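Local structure of periplasmic branched-chain amino acid-binding protein (Burkholderia mallei, 3I09) at residues 56-60 and 86-90; 114-118 and 302-306; 251-256 and 346-351; 231-235 and 275-279. The protein probably captures small substrates, such as branched-chain amino acids, in the periplasm and delivers them to an ABC transporter. All blocks are in the same frame, centred on the assembly; numbering follows the deposited sequence. Where two conformers were deposited one is given.

Contact 1: residues 56-60 and 86-90. With EDO (1,2-ethanediol), chain L.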
# COMPACT_ATOMS: atom_id res chain seq x y z
N ALA A 56 14.13 7.81 -5.36
CA ALA A 56 13.44 7.60 -6.65
C ALA A 56 14.42 7.34 -7.78
O ALA A 56 14.16 6.55 -8.71
CB ALA A 56 12.56 8.82 -6.98
N ASP A 57 15.56 8.04 -7.74
CA ASP A 57 16.55 7.87 -8.82
C ASP A 57 17.19 6.48 -8.82
O ASP A 57 17.40 5.91 -9.89
CB ASP A 57 17.59 9.02 -8.89
CG ASP A 57 18.49 9.14 -7.65
OD1 ASP A 57 18.28 8.51 -6.60
OD2 ASP A 57 19.41 10.00 -7.74
N ILE A 58 17.45 5.92 -7.65
CA ILE A 58 17.98 4.55 -7.56
C ILE A 58 16.99 3.55 -8.14
O ILE A 58 17.35 2.69 -8.94
CB ILE A 58 18.34 4.15 -6.10
CG1 ILE A 58 19.53 4.97 -5.62
CG2 ILE A 58 18.72 2.70 -6.00
CD1 ILE A 58 19.94 4.64 -4.16
N ALA A 59 15.73 3.74 -7.81
CA ALA A 59 14.65 2.84 -8.21
C ALA A 59 14.51 2.84 -9.74
O ALA A 59 14.47 1.79 -10.37
CB ALA A 59 13.39 3.29 -7.55
N ALA A 60 14.47 4.04 -10.31
CA ALA A 60 14.29 4.23 -11.74
C ALA A 60 15.53 3.73 -12.51
O ALA A 60 15.37 3.09 -13.54
CB ALA A 60 14.01 5.72 -12.05
N SER A 86 8.62 7.21 -10.24
CA SER A 86 9.81 7.21 -11.12
C SER A 86 9.88 5.90 -11.92
O SER A 86 10.12 5.92 -13.14
CB SER A 86 11.10 7.51 -10.34
OG SER A 86 11.47 6.46 -9.45
N MSE A 87 9.60 4.78 -11.26
CA MSE A 87 9.54 3.49 -11.95
C MSE A 87 8.42 3.39 -12.97
O MSE A 87 8.61 2.81 -14.06
CB MSE A 87 9.43 2.35 -10.92
CG MSE A 87 10.73 2.17 -10.17
SE MSE A 87 10.71 0.62 -8.95
CE MSE A 87 9.41 1.17 -7.74
N ASN A 88 7.27 3.93 -12.62
CA ASN A 88 6.10 3.97 -13.52
C ASN A 88 6.43 4.60 -14.86
O ASN A 88 6.00 4.10 -15.91
CB ASN A 88 5.00 4.77 -12.83
CG ASN A 88 3.66 4.62 -13.50
OD1 ASN A 88 3.16 3.52 -13.70
ND2 ASN A 88 3.03 5.78 -13.80
N GLN A 89 7.14 5.72 -14.82
CA GLN A 89 7.55 6.40 -16.04
C GLN A 89 8.46 5.53 -16.91
O GLN A 89 8.25 5.43 -18.11
CB GLN A 89 8.24 7.71 -15.72
CG GLN A 89 8.62 8.42 -16.99
CD GLN A 89 8.84 9.88 -16.79
OE1 GLN A 89 7.88 10.67 -16.74
NE2 GLN A 89 10.10 10.28 -16.71
N VAL A 90 9.44 4.86 -16.28
CA VAL A 90 10.33 3.96 -17.00
C VAL A 90 9.56 2.79 -17.61
O VAL A 90 9.71 2.48 -18.78
CB VAL A 90 11.44 3.42 -16.10
CG1 VAL A 90 12.29 2.43 -16.86
CG2 VAL A 90 12.29 4.60 -15.54
C1 EDO L . 16.93 10.83 -5.09
O1 EDO L . 15.94 10.43 -6.05
C2 EDO L . 16.34 11.87 -4.14
O2 EDO L . 15.75 11.20 -3.01
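Ser86 faces Ala56 where two neighbouring helices of the Rossmann-like N-terminal lobe pack side by side. Helices 56-69 and 81-94 are successive crossovers of a beta-alpha-beta series, joined through strand 72-77, and their local axes lie 8.8 Å apart at -30°. Such close packing is what small residues permit: the first helix presents three alanines. The hydroxyl of Ser86, set between its own backbone N and carbonyl carbon (chi1 69°), points across the groove with OG 2.8 Å from Ala56 O. That carbonyl already accepts the helical N-H of Ala60, and the proton of Ser86 OG has Thr83 O of its own helix within reach as another acceptor, so the interhelical bond is possible but not certain. The CB of Ala60 lies 3.7 Å from the same OG, so methyl packing flanks the polar meeting. Next comes the selenomethionine Met87, whose CG rests 3.9 Å from CB of Ala59, while its SE also borders that methyl group; the same side chain reaches Tyr98 of strand 97-100. One turn after Ser86, Val90 closes the row. Its CG2 branch, beside the backbone N, lies 4.0 Å from CB of Ala60.

Contact 2: residues 114-118 and 302-306. With EDO (1,2-ethanediol), chain K.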
# COMPACT_ATOMS: atom_id res chain seq x y z
N THR A 114 -0.98 4.68 -16.84
CA THR A 114 -0.34 4.15 -18.05
C THR A 114 -1.05 2.86 -18.42
O THR A 114 -1.72 2.26 -17.59
CB THR A 114 1.19 3.89 -17.89
OG1 THR A 114 1.46 2.53 -17.61
CG2 THR A 114 1.86 4.77 -16.77
N PRO A 115 -0.89 2.42 -19.65
CA PRO A 115 -1.42 1.16 -20.09
C PRO A 115 -0.67 -0.07 -19.60
O PRO A 115 -1.13 -1.17 -19.86
CB PRO A 115 -1.28 1.22 -21.62
CG PRO A 115 -0.89 2.59 -21.93
CD PRO A 115 -0.17 3.10 -20.74
N TYR A 116 0.44 0.14 -18.89
CA TYR A 116 1.29 -0.94 -18.41
C TYR A 116 1.36 -1.04 -16.89
O TYR A 116 2.20 -1.80 -16.38
CB TYR A 116 2.71 -0.76 -19.00
CG TYR A 116 2.67 -0.83 -20.50
CD1 TYR A 116 2.62 -2.07 -21.15
CD2 TYR A 116 2.56 0.30 -21.27
CE1 TYR A 116 2.52 -2.15 -22.53
CE2 TYR A 116 2.48 0.22 -22.66
CZ TYR A 116 2.44 -1.01 -23.27
OH TYR A 116 2.34 -1.08 -24.64
N THR A 117 0.49 -0.31 -16.18
CA THR A 117 0.57 -0.19 -14.72
C THR A 117 -0.61 -0.87 -14.05
O THR A 117 -1.74 -0.71 -14.49
CB THR A 117 0.58 1.28 -14.35
OG1 THR A 117 1.70 1.92 -15.00
CG2 THR A 117 0.63 1.47 -12.79
N VAL A 118 -0.33 -1.63 -13.01
CA VAL A 118 -1.35 -2.17 -12.16
C VAL A 118 -1.07 -1.68 -10.74
O VAL A 118 0.07 -1.81 -10.27
CB VAL A 118 -1.34 -3.71 -12.19
CG1 VAL A 118 -2.39 -4.28 -11.21
CG2 VAL A 118 -1.60 -4.18 -13.62
N SER A 302 4.39 -7.75 -23.43
CA SER A 302 3.68 -6.89 -22.47
C SER A 302 2.24 -6.56 -22.91
O SER A 302 1.34 -6.51 -22.08
CB SER A 302 4.45 -5.62 -22.22
OG SER A 302 4.57 -4.83 -23.38
N ASP A 303 2.00 -6.42 -24.21
CA ASP A 303 0.63 -6.14 -24.65
C ASP A 303 -0.30 -7.34 -24.46
O ASP A 303 -1.42 -7.16 -24.00
CB ASP A 303 0.57 -5.58 -26.05
CG ASP A 303 1.16 -4.18 -26.17
OD1 ASP A 303 1.28 -3.45 -25.15
OD2 ASP A 303 1.48 -3.79 -27.32
N LYS A 304 0.18 -8.55 -24.74
CA LYS A 304 -0.58 -9.76 -24.51
C LYS A 304 -0.83 -9.99 -23.02
O LYS A 304 -1.92 -10.36 -22.64
CB LYS A 304 0.11 -10.99 -25.09
CG LYS A 304 0.19 -10.96 -26.62
CD LYS A 304 0.93 -12.16 -27.17
CE LYS A 304 0.92 -12.12 -28.68
NZ LYS A 304 1.54 -13.35 -29.24
N VAL A 305 0.19 -9.77 -22.18
CA VAL A 305 0.04 -9.97 -20.72
C VAL A 305 -0.94 -8.94 -20.14
O VAL A 305 -1.83 -9.30 -19.36
CB VAL A 305 1.42 -9.95 -19.99
CG1 VAL A 305 1.20 -9.98 -18.48
CG2 VAL A 305 2.28 -11.15 -20.48
N MSE A 306 -0.84 -7.69 -20.57
CA MSE A 306 -1.76 -6.66 -20.07
C MSE A 306 -3.20 -7.00 -20.44
O MSE A 306 -4.10 -6.86 -19.59
CB MSE A 306 -1.40 -5.24 -20.57
CG MSE A 306 -0.18 -4.59 -19.93
SE MSE A 306 -0.03 -4.58 -18.01
CE MSE A 306 -1.71 -3.76 -17.56
C1 EDO K . 5.01 -3.68 -26.63
O1 EDO K . 4.06 -3.31 -27.62
C2 EDO K . 5.21 -5.18 -26.71
O2 EDO K . 3.98 -5.84 -26.43
O HOH W 1 2.05 -1.26 -28.08
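Tyr116 reaches Asp303 through the one direct hydrogen bond between these segments, a 2.6 Å link from OH to OD1. The phenol approaches on the syn side of OD1, and ring and carboxylate are nearly coplanar, with 26° between their planes. The other carboxylate oxygen, OD2, accepts hydrogen bonds from a water and from O1 of a 1,2-ethanediol, probably a crystallisation additive. The diol also accepts from Asp303 N through its O2, at 3.0 Å. With both oxygens supplied with donors, the carboxylate is probably held in its charged form. Ser302 OG lies 3.5 Å from Tyr116 CE1, but its polar partner is Lys95 O, just ahead of strand 97-100.

The contact places a helix beside the edge of the N-terminal lobe's sheet: strand 117-119 is one of its two outermost strands, entered through a type I turn from Thr114 to Thr117, and helix 302-309 comes from much later in the chain, as expected of a periplasmic binding protein whose lobes are assembled from discontinuous segments. Within the turn, Thr114 OG1 accepts from Tyr116 N at 2.9 Å, forming an ST turn, and donates to Thr117 OG1, which also bonds Asn88 of helix 81-94.

Apolar packing falls to the selenomethionine Met306. Bent at both chi2 (-49°) and chi3 (-55°), it folds its SE to 3.9 Å from Tyr116 CA and carries CE onward to 3.5 Å from Pro115 O. Its CG lies beside Tyr116 CD1, while CE meets Val118 CG2 at 4.0 Å.

Contact 3: residues 251-256 and 346-351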
# COMPACT_ATOMS: atom_id res chain seq x y z
N ASP A 251 -7.61 -1.09 5.68
CA ASP A 251 -6.55 -1.99 5.15
C ASP A 251 -7.15 -2.94 4.15
O ASP A 251 -8.36 -3.08 4.08
CB ASP A 251 -5.82 -2.75 6.28
CG ASP A 251 -4.32 -3.16 5.90
OD1 ASP A 251 -3.93 -3.15 4.70
OD2 ASP A 251 -3.49 -3.39 6.83
N SER A 252 -6.31 -3.60 3.35
CA SER A 252 -6.81 -4.49 2.31
C SER A 252 -6.86 -5.95 2.69
O SER A 252 -7.43 -6.74 1.95
CB SER A 252 -5.96 -4.34 1.03
OG SER A 252 -4.66 -4.86 1.22
N TRP A 253 -6.19 -6.33 3.78
CA TRP A 253 -6.03 -7.76 4.14
C TRP A 253 -5.52 -7.85 5.55
O TRP A 253 -4.80 -6.96 6.02
CB TRP A 253 -5.03 -8.40 3.20
CG TRP A 253 -4.86 -9.87 3.31
CD1 TRP A 253 -5.57 -10.82 2.63
CD2 TRP A 253 -3.90 -10.57 4.11
NE1 TRP A 253 -5.12 -12.08 2.96
CE2 TRP A 253 -4.08 -11.95 3.86
CE3 TRP A 253 -2.91 -10.17 5.01
CZ2 TRP A 253 -3.31 -12.93 4.50
CZ3 TRP A 253 -2.10 -11.15 5.60
CH2 TRP A 253 -2.33 -12.50 5.37
N TYR A 254 -5.95 -8.90 6.25
CA TYR A 254 -5.45 -9.15 7.60
C TYR A 254 -5.41 -10.66 7.80
O TYR A 254 -6.30 -11.42 7.32
CB TYR A 254 -6.25 -8.42 8.71
CG TYR A 254 -7.72 -8.75 8.79
CD1 TYR A 254 -8.61 -8.33 7.81
CD2 TYR A 254 -8.22 -9.49 9.86
CE1 TYR A 254 -9.97 -8.63 7.90
CE2 TYR A 254 -9.57 -9.80 9.95
CZ TYR A 254 -10.43 -9.37 8.97
OH TYR A 254 -11.76 -9.70 9.05
N TRP A 255 -4.34 -11.08 8.47
CA TRP A 255 -4.00 -12.50 8.57
C TRP A 255 -5.13 -13.33 9.18
O TRP A 255 -5.31 -14.49 8.81
CB TRP A 255 -2.69 -12.67 9.35
CG TRP A 255 -2.80 -12.35 10.80
CD1 TRP A 255 -2.60 -11.13 11.43
CD2 TRP A 255 -3.14 -13.27 11.81
NE1 TRP A 255 -2.80 -11.27 12.78
CE2 TRP A 255 -3.16 -12.57 13.04
CE3 TRP A 255 -3.46 -14.64 11.79
CZ2 TRP A 255 -3.47 -13.20 14.25
CZ3 TRP A 255 -3.81 -15.25 13.00
CH2 TRP A 255 -3.79 -14.54 14.21
N ASN A 256 -5.87 -12.75 10.11
CA ASN A 256 -6.88 -13.50 10.85
C ASN A 256 -8.30 -13.35 10.29
O ASN A 256 -9.25 -13.70 10.95
CB ASN A 256 -6.89 -13.09 12.33
CG ASN A 256 -7.47 -14.17 13.24
OD1 ASN A 256 -7.45 -15.36 12.90
ND2 ASN A 256 -7.99 -13.77 14.43
N GLU A 346 -4.59 -13.76 21.02
CA GLU A 346 -3.33 -14.43 20.74
C GLU A 346 -2.41 -13.40 20.13
O GLU A 346 -2.86 -12.30 19.76
CB GLU A 346 -3.50 -15.64 19.82
CG GLU A 346 -4.13 -15.30 18.47
CD GLU A 346 -5.63 -15.26 18.47
OE1 GLU A 346 -6.25 -16.03 19.22
OE2 GLU A 346 -6.20 -14.52 17.63
N PRO A 347 -1.11 -13.75 20.00
CA PRO A 347 -0.20 -12.77 19.41
C PRO A 347 -0.66 -12.33 18.03
O PRO A 347 -1.14 -13.13 17.23
CB PRO A 347 1.12 -13.53 19.34
CG PRO A 347 1.00 -14.53 20.47
CD PRO A 347 -0.40 -14.95 20.45
N TRP A 348 -0.50 -11.03 17.78
CA TRP A 348 -0.90 -10.39 16.53
C TRP A 348 -2.39 -10.24 16.30
O TRP A 348 -2.79 -9.79 15.23
CB TRP A 348 -0.21 -10.99 15.29
CG TRP A 348 1.30 -11.02 15.34
CD1 TRP A 348 2.06 -12.01 15.89
CD2 TRP A 348 2.21 -10.13 14.71
NE1 TRP A 348 3.40 -11.75 15.70
CE2 TRP A 348 3.52 -10.59 14.98
CE3 TRP A 348 2.05 -8.93 14.00
CZ2 TRP A 348 4.66 -9.94 14.52
CZ3 TRP A 348 3.19 -8.28 13.54
CH2 TRP A 348 4.48 -8.78 13.82
N ASP A 349 -3.21 -10.58 17.30
CA ASP A 349 -4.66 -10.40 17.18
C ASP A 349 -5.00 -8.94 17.50
O ASP A 349 -5.21 -8.60 18.64
CB ASP A 349 -5.38 -11.39 18.12
CG ASP A 349 -6.88 -11.19 18.19
OD1 ASP A 349 -7.44 -10.57 17.28
OD2 ASP A 349 -7.52 -11.70 19.15
N TYR A 350 -5.02 -8.08 16.48
CA TYR A 350 -5.11 -6.65 16.71
C TYR A 350 -6.39 -5.97 16.24
O TYR A 350 -6.65 -4.84 16.70
CB TYR A 350 -3.92 -5.93 16.03
CG TYR A 350 -2.53 -6.34 16.48
CD1 TYR A 350 -2.28 -6.89 17.73
CD2 TYR A 350 -1.41 -6.05 15.69
CE1 TYR A 350 -0.99 -7.20 18.15
CE2 TYR A 350 -0.12 -6.38 16.10
CZ TYR A 350 0.08 -6.96 17.30
OH TYR A 350 1.34 -7.30 17.71
N TYR A 351 -7.16 -6.59 15.34
CA TYR A 351 -8.23 -5.91 14.61
C TYR A 351 -9.63 -6.39 14.91
O TYR A 351 -9.84 -7.59 15.05
CB TYR A 351 -8.05 -6.20 13.13
CG TYR A 351 -6.74 -5.83 12.52
CD1 TYR A 351 -6.43 -4.51 12.22
CD2 TYR A 351 -5.83 -6.82 12.16
CE1 TYR A 351 -5.26 -4.18 11.60
CE2 TYR A 351 -4.63 -6.49 11.55
CZ TYR A 351 -4.35 -5.17 11.29
OH TYR A 351 -3.16 -4.84 10.69
O HOH W 2 -3.25 -6.55 8.16
O HOH W 3 -3.49 -2.61 9.10
O HOH W 4 -8.77 -14.47 17.43
O HOH W 5 -7.98 -11.00 14.87
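Trp255 and Trp348 illustrate how a side chain can read a backbone: the two cross at about a right angle, and the indole NE1 of Trp255 donates to the carbonyl O of Trp348 over 2.9 Å. The acceptor lies in the indole plane, yet the donor stands 53° out of the carbonyl plane. CB of Trp348 comes within 3.6 Å of the same NE1, while its ring stacks on His237. Trp255 presents its N-H with CG held over the main chain, flanked by N and C (chi1 70°); CB of Asn256 covers the centre of one indole face.

Asn256 and Glu346 approach from opposite directions, flat ends steeply inclined, with a water between them that Asn256 ND2 holds weakly. A second water links ND2 to OD1 of Asp349, which also pairs with Lys339; OD1 of Asn256 accepts from Arg262. CE2 of Tyr351 lies 3.8 Å from CB of Tyr254, although both tyrosines have two conformers, making this provisional. Waters connect Tyr351 OH to OD2 of Asp251, whose other oxygen is bonded to Ser278.

The loop after strand 248-251 meets the turn leading into strand 351-357; strand 329-338 runs between the two, and helix 233-239 packs against Trp255 and Tyr351 through Ile233.

Contact 4: residues 231-235 and 275-279. With EDO (1,2-ethanediol), chain G.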
# COMPACT_ATOMS: atom_id res chain seq x y z
N MSE A 231 -1.80 2.60 8.35
CA MSE A 231 -1.20 1.86 9.47
C MSE A 231 -1.25 0.37 9.08
O MSE A 231 -2.29 -0.12 8.69
CB MSE A 231 -2.02 2.12 10.75
CG MSE A 231 -1.73 1.25 11.97
SE MSE A 231 -2.37 2.10 13.61
CE MSE A 231 -1.33 3.72 13.47
N PHE A 232 -0.12 -0.30 9.13
CA PHE A 232 -0.03 -1.71 8.83
C PHE A 232 0.12 -2.48 10.14
O PHE A 232 0.39 -1.91 11.19
CB PHE A 232 1.18 -1.97 7.90
CG PHE A 232 1.03 -1.36 6.56
CD1 PHE A 232 0.29 -1.98 5.57
CD2 PHE A 232 1.58 -0.10 6.30
CE1 PHE A 232 0.14 -1.38 4.30
CE2 PHE A 232 1.43 0.49 5.04
CZ PHE A 232 0.71 -0.14 4.06
N ILE A 233 0.02 -3.80 10.07
CA ILE A 233 0.06 -4.62 11.28
C ILE A 233 1.38 -4.43 12.04
O ILE A 233 1.39 -4.44 13.26
CB ILE A 233 -0.24 -6.12 10.97
CG1 ILE A 233 -0.68 -6.84 12.23
CG2 ILE A 233 0.97 -6.84 10.30
CD1 ILE A 233 -0.98 -8.31 12.01
N ASN A 234 2.48 -4.18 11.33
CA ASN A 234 3.79 -4.03 11.97
C ASN A 234 3.88 -2.73 12.78
O ASN A 234 4.63 -2.63 13.77
CB ASN A 234 4.92 -4.04 10.92
CG ASN A 234 4.78 -5.17 9.95
OD1 ASN A 234 3.92 -5.12 9.03
ND2 ASN A 234 5.55 -6.25 10.18
N ASP A 235 3.13 -1.73 12.33
CA ASP A 235 3.07 -0.45 13.02
C ASP A 235 2.34 -0.63 14.36
O ASP A 235 2.77 -0.13 15.41
CB ASP A 235 2.38 0.60 12.14
CG ASP A 235 3.04 0.78 10.75
OD1 ASP A 235 4.28 0.80 10.66
OD2 ASP A 235 2.29 0.96 9.74
N MSE A 275 3.80 -12.23 11.61
CA MSE A 275 2.59 -12.29 10.79
C MSE A 275 2.84 -11.38 9.61
O MSE A 275 3.46 -10.33 9.78
CB MSE A 275 1.35 -11.77 11.52
CG MSE A 275 0.77 -12.67 12.52
SE MSE A 275 0.07 -14.26 11.74
CE MSE A 275 -0.32 -15.16 13.44
N PRO A 276 2.33 -11.73 8.43
CA PRO A 276 2.53 -10.86 7.29
C PRO A 276 1.60 -9.65 7.32
O PRO A 276 0.47 -9.71 7.79
CB PRO A 276 2.18 -11.75 6.08
CG PRO A 276 1.16 -12.73 6.66
CD PRO A 276 1.67 -13.00 8.05
N SER A 277 2.09 -8.55 6.78
CA SER A 277 1.26 -7.39 6.50
C SER A 277 0.46 -7.61 5.21
O SER A 277 0.73 -8.54 4.42
CB SER A 277 2.10 -6.13 6.27
OG SER A 277 2.78 -6.16 5.00
N SER A 278 -0.49 -6.72 4.97
CA SER A 278 -1.26 -6.74 3.73
C SER A 278 -0.36 -6.56 2.46
O SER A 278 -0.68 -7.08 1.39
CB SER A 278 -2.36 -5.68 3.77
OG SER A 278 -1.81 -4.37 3.88
N LEU A 279 0.78 -5.87 2.59
CA LEU A 279 1.70 -5.71 1.47
C LEU A 279 2.40 -7.00 1.12
O LEU A 279 2.57 -7.33 -0.04
CB LEU A 279 2.72 -4.59 1.75
CG LEU A 279 2.16 -3.24 2.15
CD1 LEU A 279 3.30 -2.27 2.32
CD2 LEU A 279 1.12 -2.70 1.13
C1 EDO G . 6.75 -0.52 11.74
O1 EDO G . 6.47 -0.26 10.37
C2 EDO G . 8.20 -0.14 12.00
O2 EDO G . 8.32 1.04 12.82
O HOH W 6 -1.21 -4.82 7.36
O HOH W 7 5.30 -8.70 8.67
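Phe232 meets Leu279 face-on, the two side chains nearly perpendicular. With its CG beside the backbone N (chi1 -66°), the phenyl ring receives CD1 of Leu279 over one face in a CH-pi contact, 4.1 Å from the ring centroid. Leu279 CG is closer still to the rim, 3.5 Å from CE1. At the ring edge, in its plane, lies OG of Ser278, a hydroxyl whose polar partner is Asp251.

Ile233 spreads its branches along the other segment. Its extended CG1 arm, anti to the backbone N (chi1 -160°), brings CD1 to CB of the selenomethionine Met275, whose end, modelled in two conformers, probably leads off toward Trp255 and Trp348; CG2 lies 3.8 Å from Pro276 O. Asn234 turns its amide so that ND2 donates to a water which in turn donates to Met275 O. OD1 is buried against Ser277 CB at 3.5 Å and has no hydrogen-bonding partner in the model.

Both segments are helix starts. Phe232 is an N-cap residue whose own N-H goes to Asp235 OD2, 2.8 Å away and nearly straight. The other N-cap, Ser277, accepts weakly from Leu279 N and bonds Ile20 O through the same OG. One water accepts from Ile233 N and Ser278 N, the first N-H groups of the two helices, at 3.1 Å each. Ile20 lines the acetoacetic acid pocket and the side chain of Phe232 comes within about 4 Å of that ligand, so the paired helix starts border the interlobe binding cleft of a type I periplasmic binding protein.

In the fold
The four contacts divide into two neighbourhoods on opposite sides of the chain's centre. Contacts 1 and 2 both belong to the N-terminal lobe and share the surroundings of helix 81-94 and strand 97-100: contact 1 is a buried helix pair built on small side chains, whereas contact 2, at the sheet edge and partly exposed, adds a phenol-carboxylate bond. Contacts 3 and 4, with centres 8 Å apart, interlock through Asp251 with Ser278 and through Ile233 with Trp255. Contact 4 is the most central, its centre about 10 Å from the chain's centre, and joins buried helix starts through packing and water; contact 3 joins partly exposed loops using aromatic rings and more water bridges.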